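Local atomic coordinates of DNA fragmentation factor 40 KDA subunit (Mus musculus, PDB entry 1V0D), a protein that cuts chromosomal DNA during apoptosis as the caspase-activated nuclease, causing DNA fragmentation and chromatin condensation. Residues V181-V192 / V272-Q280. Sequence-based numbering, arbitrary orientation.
Sequences VDEAAQEEYLRV and VPTLAEAIQ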
loop_
_atom_site.group_PDB
_atom_site.type_symbol
_atom_site.label_atom_id
_atom_site.label_comp_id
_atom_site.label_asym_id
_atom_site.label_seq_id
_atom_site.Cartn_x
_atom_site.Cartn_y
_atom_site.Cartn_z
ATOM N N VAL A 181 25.096 -0.539 -18.773
ATOM C CA VAL A 181 26.368 0.158 -18.619
ATOM C C VAL A 181 27.256 -0.235 -19.804
ATOM O O VAL A 181 27.076 -1.310 -20.381
ATOM C CB VAL A 181 27.074 -0.275 -17.319
ATOM C CG1 VAL A 181 28.399 0.440 -17.177
ATOM C CG2 VAL A 181 26.188 0.007 -16.133
ATOM N N ASP A 182 28.203 0.630 -20.170
ATOM C CA ASP A 182 29.111 0.338 -21.279
ATOM C C ASP A 182 29.930 -0.887 -20.914
ATOM O O ASP A 182 30.400 -1.002 -19.783
ATOM C CB ASP A 182 30.068 1.502 -21.525
ATOM C CG ASP A 182 29.349 2.796 -21.831
ATOM O OD1 ASP A 182 28.099 2.786 -21.842
ATOM O OD2 ASP A 182 30.037 3.821 -22.056
ATOM N N GLU A 183 30.110 -1.793 -21.872
ATOM C CA GLU A 183 30.872 -3.013 -21.634
ATOM C C GLU A 183 32.277 -2.706 -21.101
ATOM O O GLU A 183 32.825 -3.444 -20.276
ATOM C CB GLU A 183 30.958 -3.833 -22.924
ATOM N N ALA A 184 32.853 -1.603 -21.565
ATOM C CA ALA A 184 34.187 -1.209 -21.131
ATOM C C ALA A 184 34.247 -0.881 -19.633
ATOM O O ALA A 184 35.235 -1.189 -18.963
ATOM C CB ALA A 184 34.659 -0.009 -21.952
ATOM N N ALA A 185 33.190 -0.256 -19.114
ATOM C CA ALA A 185 33.132 0.126 -17.702
ATOM C C ALA A 185 32.348 -0.878 -16.861
ATOM O O ALA A 185 32.252 -0.743 -15.642
ATOM C CB ALA A 185 32.509 1.513 -17.567
ATOM N N GLN A 186 31.801 -1.888 -17.523
ATOM C CA GLN A 186 31.003 -2.921 -16.872
ATOM C C GLN A 186 31.748 -3.682 -15.767
ATOM O O GLN A 186 31.137 -4.146 -14.808
ATOM C CB GLN A 186 30.492 -3.886 -17.939
ATOM C CG GLN A 186 29.144 -4.486 -17.645
ATOM C CD GLN A 186 28.362 -4.778 -18.913
ATOM O OE1 GLN A 186 27.964 -3.862 -19.639
ATOM N NE2 GLN A 186 28.140 -6.061 -19.188
ATOM N N GLU A 187 33.066 -3.803 -15.893
ATOM C CA GLU A 187 33.855 -4.513 -14.887
ATOM C C GLU A 187 33.928 -3.700 -13.600
ATOM O O GLU A 187 33.580 -4.188 -12.524
ATOM C CB GLU A 187 35.262 -4.783 -15.412
ATOM N N GLU A 188 34.380 -2.456 -13.719
ATOM C CA GLU A 188 34.500 -1.571 -12.565
ATOM C C GLU A 188 33.164 -1.427 -11.846
ATOM O O GLU A 188 33.115 -1.397 -10.619
ATOM C CB GLU A 188 35.009 -0.190 -12.999
ATOM C CG GLU A 188 36.374 0.178 -12.426
ATOM C CD GLU A 188 36.352 0.356 -10.912
ATOM O OE1 GLU A 188 37.427 0.590 -10.312
ATOM O OE2 GLU A 188 35.257 0.267 -10.318
ATOM N N TYR A 189 32.081 -1.342 -12.609
ATOM C CA TYR A 189 30.760 -1.206 -12.016
ATOM C C TYR A 189 30.560 -2.333 -11.021
ATOM O O TYR A 189 30.167 -2.098 -9.877
ATOM C CB TYR A 189 29.677 -1.287 -13.089
ATOM C CG TYR A 189 28.294 -0.896 -12.616
ATOM C CD1 TYR A 189 27.866 0.427 -12.661
ATOM C CD2 TYR A 189 27.389 -1.861 -12.180
ATOM C CE1 TYR A 189 26.567 0.781 -12.300
ATOM C CE2 TYR A 189 26.085 -1.519 -11.812
ATOM C CZ TYR A 189 25.679 -0.197 -11.882
ATOM O OH TYR A 189 24.377 0.128 -11.577
ATOM N N LEU A 190 30.843 -3.558 -11.460
ATOM C CA LEU A 190 30.693 -4.731 -10.599
ATOM C C LEU A 190 31.659 -4.672 -9.425
ATOM O O LEU A 190 31.340 -5.114 -8.321
ATOM C CB LEU A 190 30.909 -6.011 -11.408
ATOM C CG LEU A 190 29.904 -6.187 -12.554
ATOM C CD1 LEU A 190 30.288 -7.387 -13.408
ATOM C CD2 LEU A 190 28.496 -6.334 -11.992
ATOM N N ARG A 191 32.844 -4.123 -9.666
ATOM C CA ARG A 191 33.830 -3.982 -8.606
ATOM C C ARG A 191 33.269 -3.025 -7.550
ATOM O O ARG A 191 33.328 -3.311 -6.349
ATOM C CB ARG A 191 35.145 -3.422 -9.162
ATOM C CG ARG A 191 36.131 -2.994 -8.081
ATOM C CD ARG A 191 36.764 -1.645 -8.415
ATOM N NE ARG A 191 37.189 -0.899 -7.227
ATOM C CZ ARG A 191 36.373 -0.509 -6.246
ATOM N NH1 ARG A 191 35.074 -0.792 -6.298
ATOM N NH2 ARG A 191 36.852 0.173 -5.212
ATOM N N VAL A 192 32.729 -1.893 -8.007
ATOM C CA VAL A 192 32.148 -0.879 -7.125
ATOM C C VAL A 192 30.923 -1.459 -6.431
ATOM O O VAL A 192 30.783 -1.366 -5.209
ATOM C CB VAL A 192 31.719 0.396 -7.920
ATOM C CG1 VAL A 192 30.926 1.339 -7.031
ATOM C CG2 VAL A 192 32.944 1.120 -8.449
ATOM N N VAL A 272 21.374 6.030 -9.728
ATOM C CA VAL A 272 21.990 4.892 -10.407
ATOM C C VAL A 272 22.633 5.318 -11.713
ATOM O O VAL A 272 23.825 5.119 -11.911
ATOM C CB VAL A 272 20.960 3.744 -10.645
ATOM C CG1 VAL A 272 21.516 2.706 -11.623
ATOM C CG2 VAL A 272 20.647 3.066 -9.305
ATOM N N PRO A 273 21.857 5.921 -12.623
ATOM C CA PRO A 273 22.433 6.356 -13.899
ATOM C C PRO A 273 23.641 7.298 -13.720
ATOM O O PRO A 273 24.646 7.157 -14.426
ATOM C CB PRO A 273 21.252 7.006 -14.609
ATOM C CG PRO A 273 20.402 7.478 -13.500
ATOM C CD PRO A 273 20.458 6.348 -12.511
ATOM N N THR A 274 23.567 8.242 -12.781
ATOM C CA THR A 274 24.711 9.120 -12.537
ATOM C C THR A 274 25.905 8.250 -12.124
ATOM O O THR A 274 27.047 8.504 -12.517
ATOM C CB THR A 274 24.437 10.106 -11.407
ATOM O OG1 THR A 274 23.449 11.054 -11.822
ATOM C CG2 THR A 274 25.694 10.830 -11.038
ATOM N N LEU A 275 25.621 7.221 -11.326
ATOM C CA LEU A 275 26.634 6.287 -10.846
ATOM C C LEU A 275 27.305 5.636 -12.041
ATOM O O LEU A 275 28.538 5.570 -12.117
ATOM C CB LEU A 275 25.978 5.225 -9.958
ATOM C CG LEU A 275 26.829 4.228 -9.160
ATOM C CD1 LEU A 275 27.041 2.996 -9.972
ATOM C CD2 LEU A 275 28.155 4.854 -8.753
ATOM N N ALA A 276 26.490 5.167 -12.984
ATOM C CA ALA A 276 27.007 4.530 -14.196
ATOM C C ALA A 276 27.873 5.525 -14.959
ATOM O O ALA A 276 29.045 5.261 -15.238
ATOM C CB ALA A 276 25.856 4.057 -15.086
ATOM N N GLU A 277 27.292 6.676 -15.287
ATOM C CA GLU A 277 28.013 7.707 -16.011
ATOM C C GLU A 277 29.329 8.098 -15.326
ATOM O O GLU A 277 30.342 8.306 -15.998
ATOM C CB GLU A 277 27.112 8.931 -16.197
ATOM C CG GLU A 277 26.693 9.160 -17.644
ATOM C CD GLU A 277 27.738 9.958 -18.447
ATOM O OE1 GLU A 277 27.970 11.144 -18.093
ATOM O OE2 GLU A 277 28.325 9.410 -19.422
ATOM N N ALA A 278 29.324 8.172 -13.997
ATOM C CA ALA A 278 30.530 8.543 -13.246
ATOM C C ALA A 278 31.632 7.494 -13.359
ATOM O O ALA A 278 32.814 7.824 -13.417
ATOM C CB ALA A 278 30.185 8.778 -11.778
ATOM N N ILE A 279 31.238 6.226 -13.383
ATOM C CA ILE A 279 32.196 5.138 -13.498
ATOM C C ILE A 279 32.815 5.084 -14.891
ATOM O O ILE A 279 33.900 4.539 -15.071
ATOM C CB ILE A 279 31.526 3.787 -13.183
ATOM C CG1 ILE A 279 31.340 3.658 -11.674
ATOM C CG2 ILE A 279 32.356 2.638 -13.718
ATOM C CD1 ILE A 279 30.764 2.333 -11.242
ATOM N N GLN A 280 32.131 5.654 -15.878
ATOM C CA GLN A 280 32.644 5.656 -17.242
ATOM C C GLN A 280 33.541 6.872 -17.468
ATOM O O GLN A 280 34.395 6.870 -18.348
ATOM C CB GLN A 280 31.476 5.654 -18.224
ATOM C CG GLN A 280 30.474 4.551 -17.893
ATOM C CD GLN A 280 29.222 4.573 -18.754
ATOM O OE1 GLN A 280 28.785 5.629 -19.224
ATOM N NE2 GLN A 280 28.620 3.403 -18.940
#
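With CG of Tyr189 anti to the backbone N (chi1 -169°), its ring reaches across to helix 267-281, where the side chain of Ile279 meets it at about a right angle. This is a single knob-into-hole contact where two helices cross: the tyrosine is the knob, and Val272, Leu275, Ala276 and Ile279 form the hole. The helical stretches 186-192 and 272-280 run at 121° between their N-to-C directions, their axes 9.6 Å apart. The packing joins the start of helix 186-202 and the turn before it to the helix that follows strand 260-263, which carries the magnesium ligand Asp262 in this His-Me finger nuclease; the side chain of Val272 is still about 12 Å from the metal. CD1 of Ile279 approaches CD1 of the tyrosine ring at 3.7 Å and meets CG2 of Val192 tip to tip, while its CG2 packs against CB of Ala185 and CB of Glu188. CA of Ala276 lies at the ring edge, and CG2 of Val181 sits over one face, offset toward the rim. The phenolic OH of this buried tyrosine lies beside CG1 of Val272 and is hydrogen-bonded to the carbonyl O of Val174. Trp287 and Phe290 of helix 287-295 extend the apolar layer beyond Val192 and Leu275.

Toward the preceding loop the packing becomes polar. Gln280, extended beyond CG, lays that carbon 3.7 Å from CB of Ala185, and its NE2 stands 3.5 Å from CG1 of Val181 and 3.0 Å from OD1 of Asp182. Cutting Gln280 back to an alanine here is likely to uncover the Ala185 methyl and leave the Asp182 carboxylate without its amide neighbour. The two side chains cross nearly perpendicularly, amide and carboxylate planes 33° apart.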